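Local coordinates for protein PA1221 (Pseudomonas aeruginosa, PDB 4DG8) that pairs an AMP-binding module of the ANL superfamily with a C-terminal phosphopantetheine attachment region and holds adenosine monophosphate in its pocket, at residues L192-S197 against L226-C231; A200-M205 against G253-W258; T342-L347 against G361-F366; T400-R405 against L412-R417; V457-C462 against R484-V489. All coordinates share one frame; numbering follows the deposited sequence.

Contact 1: L192-S197 against L226-C231; sequences LCLGQS and LLNGGC
Asn228 reaches across to the end of helix 186-193 and gives its amide to the carbonyl of Cys193. The bond from ND2 to Cys193 O is 3.1 Å long and nearly straight, with an N-H...O angle of 169°; the oxygen lies in the plane of the Asn228 amide, whereas the donor stands above the carbonyl plane of Cys193. The same ND2 also bonds to Gly224 O, so one amide nitrogen serves two backbone carbonyls. Asn228 OD1 accepts a hydrogen bond from a water 2.5 Å away, and that water accepts from Gly195 N. Asparagine suits this place because its short amide can donate and accept at once.

Leu194 and Asn228 run obliquely past each other. With CG of Leu194 anti to its carbonyl carbon (chi1 -57°), methyl CD2 comes down on Leu227, 4.0 Å from Leu227 CB. Leu227 in turn presents CD1 to Cys193 CB at 4.3 Å. Arg32 of helix 29-39 borders this patch and bonds to Leu227 O. Gly195 takes positive phi, as glycine readily does. The Asn228 side chain thus bridges backbone carbonyls at the neighbouring C-terminal ends of helices 186-193 and 217-226 in the AMP-binding region.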
# COMPACT_ATOMS: atom_id res chain seq x y z
N LEU A 192 -12.87 -2.82 -3.53
CA LEU A 192 -12.33 -1.63 -2.88
C LEU A 192 -12.92 -0.35 -3.47
O LEU A 192 -13.27 0.59 -2.73
CB LEU A 192 -10.79 -1.59 -2.98
CG LEU A 192 -10.12 -0.29 -2.47
CD1 LEU A 192 -10.35 -0.14 -0.96
CD2 LEU A 192 -8.64 -0.21 -2.81
N CYS A 193 -12.97 -0.28 -4.80
CA CYS A 193 -13.25 1.00 -5.47
C CYS A 193 -14.70 1.35 -5.81
O CYS A 193 -15.00 2.51 -6.09
CB CYS A 193 -12.40 1.12 -6.74
SG CYS A 193 -10.62 0.92 -6.46
N LEU A 194 -15.60 0.38 -5.75
CA LEU A 194 -16.97 0.58 -6.23
C LEU A 194 -18.01 0.54 -5.10
O LEU A 194 -17.94 -0.30 -4.20
CB LEU A 194 -17.34 -0.48 -7.29
CG LEU A 194 -16.51 -0.68 -8.57
CD1 LEU A 194 -17.29 -1.59 -9.53
CD2 LEU A 194 -16.16 0.65 -9.26
N GLY A 195 -19.00 1.43 -5.18
CA GLY A 195 -20.12 1.42 -4.25
C GLY A 195 -19.76 1.81 -2.82
O GLY A 195 -20.44 1.41 -1.86
N GLN A 196 -18.70 2.58 -2.65
CA GLN A 196 -18.29 2.91 -1.28
C GLN A 196 -18.75 4.30 -0.85
O GLN A 196 -18.48 5.31 -1.53
CB GLN A 196 -16.77 2.74 -1.12
CG GLN A 196 -16.26 1.37 -1.55
CD GLN A 196 -16.42 0.31 -0.47
OE1 GLN A 196 -17.01 0.54 0.60
NE2 GLN A 196 -15.89 -0.88 -0.75
N SER A 197 -19.45 4.37 0.27
CA SER A 197 -19.86 5.65 0.83
C SER A 197 -18.69 6.58 1.21
O SER A 197 -18.83 7.82 1.21
CB SER A 197 -20.79 5.43 2.04
OG SER A 197 -20.18 4.58 2.99
N LEU A 226 -9.85 5.45 -11.99
CA LEU A 226 -10.12 4.89 -13.31
C LEU A 226 -11.36 4.00 -13.35
O LEU A 226 -11.99 3.85 -14.39
CB LEU A 226 -8.90 4.12 -13.85
CG LEU A 226 -7.64 4.94 -14.14
CD1 LEU A 226 -6.51 4.01 -14.54
CD2 LEU A 226 -7.91 5.95 -15.26
N LEU A 227 -11.70 3.39 -12.22
CA LEU A 227 -12.87 2.53 -12.20
C LEU A 227 -14.16 3.34 -11.97
O LEU A 227 -15.27 2.81 -12.02
CB LEU A 227 -12.70 1.39 -11.18
CG LEU A 227 -11.50 0.50 -11.49
CD1 LEU A 227 -11.45 -0.67 -10.52
CD2 LEU A 227 -11.52 -0.01 -12.96
N ASN A 228 -13.99 4.62 -11.63
CA ASN A 228 -15.11 5.56 -11.56
C ASN A 228 -15.28 6.62 -12.65
O ASN A 228 -16.12 7.51 -12.51
CB ASN A 228 -15.26 6.12 -10.14
CG ASN A 228 -15.58 5.02 -9.16
OD1 ASN A 228 -16.70 4.51 -9.13
ND2 ASN A 228 -14.58 4.60 -8.38
N GLY A 229 -14.47 6.57 -13.70
CA GLY A 229 -14.54 7.60 -14.73
C GLY A 229 -13.85 8.89 -14.29
O GLY A 229 -14.06 9.95 -14.89
N GLY A 230 -13.03 8.79 -13.25
CA GLY A 230 -12.28 9.93 -12.72
C GLY A 230 -10.93 10.08 -13.38
O GLY A 230 -10.66 9.47 -14.42
N CYS A 231 -10.06 10.90 -12.78
CA CYS A 231 -8.76 11.18 -13.38
C CYS A 231 -7.61 10.89 -12.44
O CYS A 231 -7.63 11.28 -11.27
CB CYS A 231 -8.68 12.65 -13.84
SG CYS A 231 -7.14 13.05 -14.73
O HOH W 1 -18.48 3.34 -7.81

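Contact 2: A200-M205 against G253-W258; sequences AFAPQM and GADSAW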
# COMPACT_ATOMS: atom_id res chain seq x y z
N ALA A 200 -17.67 8.91 -1.77
CA ALA A 200 -18.84 9.52 -2.41
C ALA A 200 -18.87 11.06 -2.49
O ALA A 200 -19.92 11.63 -2.79
CB ALA A 200 -20.14 9.00 -1.78
N PHE A 201 -17.77 11.72 -2.14
CA PHE A 201 -17.78 13.18 -2.00
C PHE A 201 -17.18 14.02 -3.15
O PHE A 201 -17.16 15.25 -3.09
CB PHE A 201 -17.19 13.57 -0.63
CG PHE A 201 -17.63 12.65 0.49
CD1 PHE A 201 -18.93 12.69 0.97
CD2 PHE A 201 -16.74 11.75 1.05
CE1 PHE A 201 -19.34 11.84 1.99
CE2 PHE A 201 -17.14 10.90 2.09
CZ PHE A 201 -18.44 10.95 2.56
N ALA A 202 -16.68 13.36 -4.18
CA ALA A 202 -16.05 14.06 -5.30
C ALA A 202 -16.53 13.49 -6.63
O ALA A 202 -15.97 12.52 -7.13
CB ALA A 202 -14.51 14.02 -5.18
N PRO A 203 -17.61 14.07 -7.20
CA PRO A 203 -18.19 13.51 -8.43
C PRO A 203 -17.14 13.26 -9.52
O PRO A 203 -17.25 12.28 -10.26
CB PRO A 203 -19.18 14.61 -8.87
CG PRO A 203 -19.62 15.25 -7.59
CD PRO A 203 -18.36 15.23 -6.71
N GLN A 204 -16.13 14.13 -9.60
CA GLN A 204 -15.11 14.02 -10.66
C GLN A 204 -14.00 13.03 -10.35
O GLN A 204 -13.19 12.71 -11.23
CB GLN A 204 -14.49 15.39 -11.00
CG GLN A 204 -15.42 16.38 -11.68
CD GLN A 204 -14.66 17.36 -12.55
OE1 GLN A 204 -14.10 18.35 -12.06
NE2 GLN A 204 -14.61 17.07 -13.85
N MET A 205 -13.95 12.59 -9.10
CA MET A 205 -13.01 11.54 -8.70
C MET A 205 -11.61 11.82 -9.23
O MET A 205 -11.01 10.97 -9.89
CB MET A 205 -13.50 10.16 -9.16
CG MET A 205 -14.81 9.73 -8.48
SD MET A 205 -14.55 9.58 -6.71
CE MET A 205 -14.03 7.87 -6.58
N GLY A 253 -6.28 20.29 -10.64
CA GLY A 253 -7.62 19.92 -10.20
C GLY A 253 -7.80 18.63 -9.40
O GLY A 253 -8.91 18.09 -9.36
N ALA A 254 -6.76 18.14 -8.74
CA ALA A 254 -6.97 17.02 -7.83
C ALA A 254 -7.96 17.43 -6.73
O ALA A 254 -7.81 18.49 -6.12
CB ALA A 254 -5.66 16.55 -7.21
N ASP A 255 -9.03 16.65 -6.60
CA ASP A 255 -10.01 16.79 -5.51
C ASP A 255 -10.06 15.66 -4.45
O ASP A 255 -10.82 15.74 -3.51
CB ASP A 255 -11.41 17.06 -6.08
CG ASP A 255 -11.90 15.95 -7.00
OD1 ASP A 255 -11.48 14.78 -6.81
OD2 ASP A 255 -12.71 16.24 -7.91
N SER A 256 -9.28 14.59 -4.64
CA SER A 256 -9.35 13.42 -3.78
C SER A 256 -7.93 12.97 -3.50
O SER A 256 -7.09 12.95 -4.40
CB SER A 256 -10.11 12.26 -4.46
OG SER A 256 -11.42 12.63 -4.86
N ALA A 257 -7.63 12.61 -2.26
CA ALA A 257 -6.27 12.18 -1.99
C ALA A 257 -6.15 11.22 -0.83
O ALA A 257 -6.93 11.26 0.11
CB ALA A 257 -5.34 13.40 -1.78
N TRP A 258 -5.16 10.34 -0.93
CA TRP A 258 -4.68 9.57 0.20
C TRP A 258 -3.39 10.21 0.69
O TRP A 258 -2.52 10.57 -0.11
CB TRP A 258 -4.41 8.12 -0.22
CG TRP A 258 -3.50 7.39 0.76
CD1 TRP A 258 -2.14 7.26 0.69
CD2 TRP A 258 -3.90 6.76 1.99
NE1 TRP A 258 -1.68 6.57 1.78
CE2 TRP A 258 -2.74 6.25 2.60
CE3 TRP A 258 -5.14 6.58 2.64
CZ2 TRP A 258 -2.76 5.54 3.81
CZ3 TRP A 258 -5.16 5.88 3.86
CH2 TRP A 258 -3.98 5.37 4.42
O HOH W 2 -15.26 16.30 -7.88
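Van der Waals contact across this junction falls chiefly to the methyl of Ala202, which packs on two oxygens: CB lies 3.4 Å from Ser256 OG and 3.5 Å from Asp255 OD1. A small side chain fits here because it points toward Asp255 and Ser256 and leaves room for the carboxylate. Gln204 adds its CB, 3.7 Å from Asp255 OD2, while its amide end continues beyond the contact.

No direct hydrogen bond joins the two segments; a water does so instead. It accepts from Gln204 N at 2.9 Å and donates to Asp255 OD2 at 2.6 Å. Asp255 has CG lodged between its own backbone N and carbonyl carbon (chi1 60°), which turns the carboxylate toward the 202-205 turn.

Bonds within each segment set the shape. Met205 N donates to Ala202 O, closing a type I beta turn in which Pro203, with its restricted phi, takes the second position. Ser256 OG donates to Asp255 OD1 over 2.9 Å, approaching on the anti side and 32° out of the carboxylate plane. That oxygen also accepts from Arg206 N, and Ser256 OG has a further partner in Gln280 NE2.

The chemistry implies a buried carboxylate satisfied by shared donors: hydroxyl and backbone N-H on OD1, water on OD2. Such donors would be expected to favour the ionised form.

Contact 3: T342-L347 against G361-F366; sequences TAVLLL and GEIVAF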
# COMPACT_ATOMS: atom_id res chain seq x y z
N THR A 342 -16.42 -6.37 2.32
CA THR A 342 -15.67 -6.92 3.44
C THR A 342 -16.57 -7.12 4.65
O THR A 342 -17.60 -6.46 4.79
CB THR A 342 -14.50 -6.00 3.78
OG1 THR A 342 -13.55 -6.06 2.70
CG2 THR A 342 -13.82 -6.40 5.09
N ALA A 343 -16.20 -8.07 5.51
CA ALA A 343 -16.82 -8.17 6.82
C ALA A 343 -15.73 -8.35 7.88
O ALA A 343 -14.64 -8.81 7.57
CB ALA A 343 -17.80 -9.35 6.87
N VAL A 344 -16.00 -7.96 9.12
CA VAL A 344 -15.04 -8.22 10.19
C VAL A 344 -15.70 -8.82 11.42
O VAL A 344 -16.88 -8.60 11.68
CB VAL A 344 -14.27 -6.95 10.63
CG1 VAL A 344 -13.45 -6.39 9.48
CG2 VAL A 344 -15.22 -5.88 11.17
N LEU A 345 -14.94 -9.61 12.17
CA LEU A 345 -15.32 -9.97 13.53
C LEU A 345 -14.17 -9.58 14.43
O LEU A 345 -13.04 -9.40 13.97
CB LEU A 345 -15.57 -11.47 13.67
CG LEU A 345 -16.79 -12.06 12.97
CD1 LEU A 345 -16.88 -13.56 13.30
CD2 LEU A 345 -18.05 -11.32 13.39
N LEU A 346 -14.46 -9.46 15.71
CA LEU A 346 -13.46 -9.25 16.73
C LEU A 346 -13.44 -10.51 17.59
O LEU A 346 -14.46 -10.86 18.18
CB LEU A 346 -13.88 -8.03 17.56
CG LEU A 346 -12.82 -7.30 18.37
CD1 LEU A 346 -11.77 -6.69 17.44
CD2 LEU A 346 -13.48 -6.24 19.24
N LEU A 347 -12.30 -11.21 17.64
CA LEU A 347 -12.21 -12.51 18.32
C LEU A 347 -11.38 -12.52 19.61
O LEU A 347 -10.28 -11.97 19.64
CB LEU A 347 -11.66 -13.57 17.38
CG LEU A 347 -12.53 -13.92 16.17
CD1 LEU A 347 -11.97 -15.16 15.49
CD2 LEU A 347 -13.98 -14.14 16.58
N GLY A 361 -10.05 -7.39 21.44
CA GLY A 361 -9.91 -8.63 20.71
C GLY A 361 -9.06 -8.43 19.47
O GLY A 361 -8.54 -7.33 19.23
N GLU A 362 -8.91 -9.49 18.69
CA GLU A 362 -8.19 -9.41 17.43
C GLU A 362 -9.16 -9.25 16.26
O GLU A 362 -10.20 -9.92 16.19
CB GLU A 362 -7.30 -10.63 17.24
CG GLU A 362 -6.64 -10.69 15.87
CD GLU A 362 -5.90 -11.99 15.63
OE1 GLU A 362 -6.08 -12.95 16.42
OE2 GLU A 362 -5.12 -12.04 14.66
N ILE A 363 -8.81 -8.34 15.35
CA ILE A 363 -9.59 -8.11 14.14
C ILE A 363 -9.40 -9.27 13.16
O ILE A 363 -8.27 -9.67 12.88
CB ILE A 363 -9.20 -6.80 13.45
CG1 ILE A 363 -9.50 -5.59 14.34
CG2 ILE A 363 -9.95 -6.63 12.13
CD1 ILE A 363 -8.98 -4.27 13.72
N VAL A 364 -10.51 -9.80 12.67
CA VAL A 364 -10.50 -10.86 11.67
C VAL A 364 -11.34 -10.41 10.48
O VAL A 364 -12.46 -9.95 10.65
CB VAL A 364 -11.12 -12.15 12.24
CG1 VAL A 364 -11.18 -13.22 11.16
CG2 VAL A 364 -10.32 -12.62 13.46
N ALA A 365 -10.80 -10.55 9.28
CA ALA A 365 -11.43 -10.03 8.08
C ALA A 365 -11.90 -11.15 7.18
O ALA A 365 -11.23 -12.17 7.04
CB ALA A 365 -10.47 -9.12 7.32
N PHE A 366 -13.06 -10.94 6.57
CA PHE A 366 -13.64 -11.88 5.63
C PHE A 366 -13.98 -11.13 4.36
O PHE A 366 -14.12 -9.89 4.36
CB PHE A 366 -14.99 -12.41 6.15
CG PHE A 366 -14.92 -13.10 7.48
CD1 PHE A 366 -14.86 -14.49 7.54
CD2 PHE A 366 -14.98 -12.38 8.66
CE1 PHE A 366 -14.81 -15.14 8.77
CE2 PHE A 366 -14.94 -13.02 9.89
CZ PHE A 366 -14.86 -14.41 9.96
O HOH W 3 -12.75 -8.46 2.27
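Strands 342-347 and 361-367 are antiparallel neighbours in a five-stranded sheet, and Ala343 to Leu347 pair with Phe366 to Glu362 in unbroken register. Six backbone hydrogen bonds join them, two at each of the pairs Ala343-Phe366, Leu345-Val364 and Leu347-Glu362; Phe366 N to Ala343 O, at 2.8 Å, is one of these. Between them, CA-H groups approach carbonyls, as where Val344 CA stands 3.1 Å from Val364 O. At one end, a water lies between Thr342 OG1 (2.6 Å) and Phe366 O, and Arg191 bonds to the same hydroxyl.

On the face carrying Leu345, Leu347, Val364 and Phe366, the side chains interlock diagonally. Leu345 CG lies 3.7 Å from CE2 of the Phe366 ring, which it meets at a slant, and the edge of that ring lies near Ala343 O. Phe366 holds CG anti to its carbonyl carbon (chi1 -59°), which carries the ring along the strand pair to Leu345. Further along, Leu347 CD1 touches Val364 CG2 at 3.6 Å. Tyr390 and Leu388 of strand 385-390 add to this layer.

On the other face, Leu346 CD1 rests 4.0 Å from Ile363 CG1, and Leu412 packs on Leu346 and Val344. Gly361 leaves room where a CB would crowd Leu346 CG and Leu347 O.

Apolar side chains thus line both faces, most of them buried, while the backbone polar groups between the strands pair with one another.

Contact 4: T400-R405 against L412-R417; sequences TGDRAR and LRFIGR. With AMP (adenosine monophosphate), chain B.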
# COMPACT_ATOMS: atom_id res chain seq x y z
N THR A 400 -5.64 -10.59 11.41
CA THR A 400 -4.76 -9.47 11.09
C THR A 400 -3.56 -9.31 12.03
O THR A 400 -2.55 -8.70 11.65
CB THR A 400 -5.54 -8.14 11.13
OG1 THR A 400 -6.14 -8.00 12.42
CG2 THR A 400 -6.63 -8.09 10.05
N GLY A 401 -3.69 -9.82 13.25
CA GLY A 401 -2.75 -9.50 14.32
C GLY A 401 -2.97 -8.09 14.89
O GLY A 401 -2.20 -7.61 15.72
N ASP A 402 -4.03 -7.42 14.44
CA ASP A 402 -4.38 -6.12 15.00
C ASP A 402 -5.40 -6.27 16.15
O ASP A 402 -6.36 -7.03 16.06
CB ASP A 402 -4.91 -5.17 13.92
CG ASP A 402 -3.85 -4.77 12.92
OD1 ASP A 402 -2.71 -4.46 13.34
OD2 ASP A 402 -4.15 -4.76 11.72
N ARG A 403 -5.16 -5.54 17.23
CA ARG A 403 -6.05 -5.56 18.38
C ARG A 403 -6.84 -4.26 18.43
O ARG A 403 -6.29 -3.16 18.26
CB ARG A 403 -5.28 -5.76 19.69
CG ARG A 403 -4.52 -7.09 19.78
CD ARG A 403 -4.38 -7.55 21.23
NE ARG A 403 -5.66 -7.95 21.80
CZ ARG A 403 -5.89 -8.13 23.10
NH1 ARG A 403 -4.92 -7.93 23.98
NH2 ARG A 403 -7.09 -8.50 23.52
N ALA A 404 -8.15 -4.42 18.66
CA ALA A 404 -9.06 -3.29 18.78
C ALA A 404 -10.20 -3.61 19.74
O ALA A 404 -10.22 -4.68 20.36
CB ALA A 404 -9.60 -2.91 17.41
N ARG A 405 -11.13 -2.66 19.87
CA ARG A 405 -12.32 -2.79 20.70
C ARG A 405 -13.44 -2.03 20.02
O ARG A 405 -13.18 -1.08 19.27
CB ARG A 405 -12.09 -2.16 22.08
CG ARG A 405 -12.07 -0.63 22.00
CD ARG A 405 -12.08 0.08 23.34
NE ARG A 405 -11.77 1.49 23.14
CZ ARG A 405 -12.67 2.46 23.01
NH1 ARG A 405 -13.97 2.19 23.08
NH2 ARG A 405 -12.27 3.72 22.82
N LEU A 412 -15.22 0.24 15.37
CA LEU A 412 -13.96 -0.29 15.88
C LEU A 412 -12.98 0.82 16.28
O LEU A 412 -12.86 1.85 15.61
CB LEU A 412 -13.31 -1.25 14.88
CG LEU A 412 -13.98 -2.63 14.79
CD1 LEU A 412 -13.47 -3.38 13.57
CD2 LEU A 412 -13.75 -3.45 16.06
N ARG A 413 -12.29 0.58 17.39
CA ARG A 413 -11.30 1.50 17.93
C ARG A 413 -9.96 0.75 17.99
O ARG A 413 -9.82 -0.22 18.74
CB ARG A 413 -11.75 1.94 19.32
CG ARG A 413 -13.21 2.43 19.33
CD ARG A 413 -13.36 3.73 18.52
NE ARG A 413 -12.74 4.83 19.24
CZ ARG A 413 -13.39 5.66 20.06
NH1 ARG A 413 -14.71 5.56 20.24
NH2 ARG A 413 -12.71 6.60 20.69
N PHE A 414 -9.00 1.19 17.19
CA PHE A 414 -7.72 0.48 17.06
C PHE A 414 -6.88 0.58 18.33
O PHE A 414 -6.68 1.65 18.90
CB PHE A 414 -6.94 1.02 15.86
CG PHE A 414 -5.66 0.29 15.60
CD1 PHE A 414 -5.62 -0.78 14.71
CD2 PHE A 414 -4.48 0.69 16.23
CE1 PHE A 414 -4.43 -1.45 14.46
CE2 PHE A 414 -3.29 0.03 15.98
CZ PHE A 414 -3.27 -1.04 15.10
N ILE A 415 -6.37 -0.56 18.78
CA ILE A 415 -5.53 -0.58 19.98
C ILE A 415 -4.05 -0.71 19.66
O ILE A 415 -3.24 0.15 20.03
CB ILE A 415 -5.99 -1.65 20.99
CG1 ILE A 415 -7.39 -1.31 21.51
CG2 ILE A 415 -4.99 -1.74 22.15
CD1 ILE A 415 -8.03 -2.42 22.34
N GLY A 416 -3.67 -1.81 19.02
CA GLY A 416 -2.26 -2.02 18.72
C GLY A 416 -1.91 -3.45 18.38
O GLY A 416 -2.79 -4.27 18.14
N ARG A 417 -0.62 -3.77 18.36
CA ARG A 417 -0.18 -5.14 18.11
C ARG A 417 0.58 -5.72 19.30
O ARG A 417 1.14 -4.99 20.11
CB ARG A 417 0.68 -5.24 16.84
CG ARG A 417 -0.06 -4.80 15.58
CD ARG A 417 0.82 -4.89 14.37
NE ARG A 417 1.17 -6.27 14.06
CZ ARG A 417 0.38 -7.10 13.38
NH1 ARG A 417 -0.81 -6.69 12.95
NH2 ARG A 417 0.78 -8.35 13.15
P AMP B . 0.03 -2.35 5.25
O1P AMP B . 1.45 -2.05 4.80
O2P AMP B . -1.11 -1.55 4.64
O3P AMP B . -0.19 -3.83 5.03
O5' AMP B . -0.05 -2.25 6.83
C5' AMP B . -1.19 -2.73 7.52
C4' AMP B . -1.09 -2.49 9.00
O4' AMP B . -0.89 -1.07 9.27
C3' AMP B . -2.32 -2.84 9.82
O3' AMP B . -2.41 -4.24 10.10
C2' AMP B . -2.16 -1.97 11.06
O2' AMP B . -1.22 -2.55 11.95
C1' AMP B . -1.55 -0.70 10.46
N9 AMP B . -2.58 0.31 10.13
C8 AMP B . -3.05 0.55 8.88
N7 AMP B . -3.99 1.52 8.88
C5 AMP B . -4.16 1.93 10.15
C6 AMP B . -5.01 2.94 10.84
N6 AMP B . -5.88 3.70 10.17
N1 AMP B . -4.87 3.06 12.19
C2 AMP B . -4.00 2.29 12.86
N3 AMP B . -3.20 1.37 12.30
C4 AMP B . -3.22 1.13 10.96
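Arg417 reaches toward Thr400, Gly401 and Asp402. CB passes Gly401 O; CG sits 3.5 Å from Asp402 OD1; CD comes 3.9 Å from O2' of the bound AMP. A bend at chi3 (66°) then swings the guanidinium back over the 400-402 backbone, with Gly401 O over one face. At the tip, NH1 donates to Thr400 O at 3.0 Å, almost straight and in the guanidinium plane. NH1 also forms a salt bridge with Asp402 OD1, again 3.0 Å away, but meets that oxygen from above the carboxylate plane, the two planes being 84° apart. NH2 turns to Asp419. Gly401, with positive phi, has no CB to collide with this tip.

Asp402 is therefore fixed for the ribose: OD1 accepts from O2' at 2.8 Å, OD2 lies beside O3' at a doubtfully short distance, and Tyr309 also bonds to OD2. The C2/N3 edge of the adenine meets one face of the Phe414 ring, C2 over its centre, with the planes inclined; Arg403 O lies on the opposite face.

Arg403 O takes both Ile415 N and Gly416 N, a classic beta bulge. Farther along, Arg405 and Arg413 lie side by side, NH2 to NH2 3.6 Å, their charges met by Asp358 and Asp332. This bulged antiparallel hairpin contributes Asp402, Phe414 and Arg417 to the ribose and adenine part of the AMP pocket, in keeping with the ANL fold.

Contact 5: V457-C462 against R484-V489; sequences VKQLLC and RPHACV
Backbone hydrogen bonds carry this parallel pairing of strand 457-466 with strand 487-490. His486 N donates to Leu460 O at 2.8 Å with some bend (144°). Cys462 uses both N and O toward the same neighbour: its N donates to Ala487 O, and its O accepts from Val489 N, both at 2.8 Å and nearly straight. Cys462 O also receives the CA-H of Cys488.

A flat-group stack lies at the edge. The Gln459 amide and the His486 ring run side by side with planes 12° apart, and NE2 stands 4.0 Å above the ring centre. His486 has CG anti to its backbone N (chi1 172°), which brings the ring alongside the extended glutamine; Gln459 OE1 in turn accepts from Arg452 of the neighbouring strand. Planar, polar side chains suit this more exposed border.

Apolar contacts fill the rest. Pro485 presses CG to Cys462 CB at 3.7 Å and lies along Leu460, its CG 4.2 Å from Leu460 CD2; a compact ring with no N-H fits on the approach to strand 487-490. Phe438 of helix 431-439 and Leu476 of helix 473-478 lie against Pro485. Cys488 SG meets Cys462 CB at 4.0 Å, and on the other face Leu461 CD2 touches Ala487 CB.

Two parallel strands joined through helix 473-478 make a beta-alpha-beta unit; strand 457-466 is central in a three-stranded sheet, with 487-490 and 444-454 on either side.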
# COMPACT_ATOMS: atom_id res chain seq x y z
N VAL A 457 9.45 11.79 8.17
CA VAL A 457 10.03 10.48 7.92
C VAL A 457 10.55 9.77 9.17
O VAL A 457 11.28 10.35 9.98
CB VAL A 457 11.13 10.56 6.83
CG1 VAL A 457 12.09 9.38 6.95
CG2 VAL A 457 10.50 10.61 5.45
N LYS A 458 10.16 8.51 9.30
CA LYS A 458 10.68 7.67 10.36
C LYS A 458 12.06 7.21 9.92
O LYS A 458 12.28 6.78 8.78
CB LYS A 458 9.78 6.46 10.63
CG LYS A 458 8.33 6.79 10.94
CD LYS A 458 7.42 6.26 9.84
CE LYS A 458 5.96 6.20 10.27
NZ LYS A 458 5.13 5.49 9.25
N GLN A 459 13.01 7.34 10.84
CA GLN A 459 14.36 6.92 10.62
C GLN A 459 14.62 5.76 11.55
O GLN A 459 14.18 5.74 12.70
CB GLN A 459 15.35 8.06 10.90
CG GLN A 459 15.29 9.17 9.87
CD GLN A 459 16.18 10.36 10.21
OE1 GLN A 459 16.63 10.51 11.35
NE2 GLN A 459 16.43 11.21 9.22
N LEU A 460 15.32 4.78 11.00
CA LEU A 460 15.79 3.64 11.74
C LEU A 460 17.18 4.01 12.26
O LEU A 460 17.97 4.64 11.55
CB LEU A 460 15.87 2.43 10.82
CG LEU A 460 15.95 1.04 11.43
CD1 LEU A 460 14.75 0.77 12.32
CD2 LEU A 460 16.05 0.01 10.31
N LEU A 461 17.45 3.66 13.51
CA LEU A 461 18.75 3.89 14.11
C LEU A 461 19.25 2.56 14.64
O LEU A 461 18.48 1.80 15.23
CB LEU A 461 18.67 4.91 15.24
CG LEU A 461 18.25 6.34 14.89
CD1 LEU A 461 18.38 7.24 16.11
CD2 LEU A 461 19.10 6.88 13.75
N CYS A 462 20.53 2.27 14.44
CA CYS A 462 21.08 1.01 14.92
C CYS A 462 22.23 1.20 15.92
O CYS A 462 23.29 1.72 15.56
CB CYS A 462 21.58 0.15 13.75
SG CYS A 462 22.64 -1.23 14.27
N ARG A 484 17.73 0.11 5.57
CA ARG A 484 19.06 0.46 6.07
C ARG A 484 18.96 1.54 7.13
O ARG A 484 18.37 2.59 6.88
CB ARG A 484 19.96 0.96 4.95
CG ARG A 484 20.29 -0.10 3.90
CD ARG A 484 20.88 0.57 2.68
NE ARG A 484 21.00 -0.35 1.56
CZ ARG A 484 21.40 0.01 0.35
NH1 ARG A 484 21.71 1.28 0.11
NH2 ARG A 484 21.49 -0.90 -0.61
N PRO A 485 19.52 1.28 8.32
CA PRO A 485 19.48 2.31 9.36
C PRO A 485 20.09 3.61 8.86
O PRO A 485 21.06 3.59 8.10
CB PRO A 485 20.36 1.73 10.47
CG PRO A 485 20.23 0.25 10.28
CD PRO A 485 20.12 0.03 8.79
N HIS A 486 19.49 4.73 9.26
CA HIS A 486 20.04 6.04 8.95
C HIS A 486 21.42 6.20 9.58
O HIS A 486 22.31 6.82 9.00
CB HIS A 486 19.10 7.14 9.47
CG HIS A 486 19.67 8.51 9.35
ND1 HIS A 486 19.76 9.18 8.15
CD2 HIS A 486 20.18 9.35 10.28
CE1 HIS A 486 20.30 10.36 8.34
NE2 HIS A 486 20.57 10.50 9.63
N ALA A 487 21.60 5.62 10.76
CA ALA A 487 22.89 5.64 11.44
C ALA A 487 23.20 4.31 12.13
O ALA A 487 22.35 3.76 12.84
CB ALA A 487 22.93 6.78 12.45
N CYS A 488 24.40 3.79 11.92
CA CYS A 488 24.89 2.64 12.68
C CYS A 488 25.94 3.14 13.66
O CYS A 488 26.98 3.66 13.25
CB CYS A 488 25.53 1.60 11.77
SG CYS A 488 24.36 0.57 10.91
N VAL A 489 25.68 2.97 14.95
CA VAL A 489 26.58 3.48 15.98
C VAL A 489 26.99 2.41 16.99
O VAL A 489 26.14 1.73 17.57
CB VAL A 489 25.95 4.68 16.73
CG1 VAL A 489 26.94 5.27 17.71
CG2 VAL A 489 25.48 5.74 15.74

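How the contacts relate
From the N terminus, helix 186-193 and the loop after it supply the first segments of contacts 1 and 2. Contact 1 closes a 28-residue loop on 226-231, and contact 2 closes a longer one on 253-258; their segments alternate, so the loops cross, and they touch where Cys231 N probably bonds to Met205 O. Contact 3 follows in series, closing a 13-residue connection between antiparallel strands. Contact 4 closes a short hairpin and shares its sheet with contact 3, through Ile363 and strand 393-406. Contact 5 closes the last loop through helix 473-478, its centre about 27 Å from that of contact 4, across the chain's centre from contact 1.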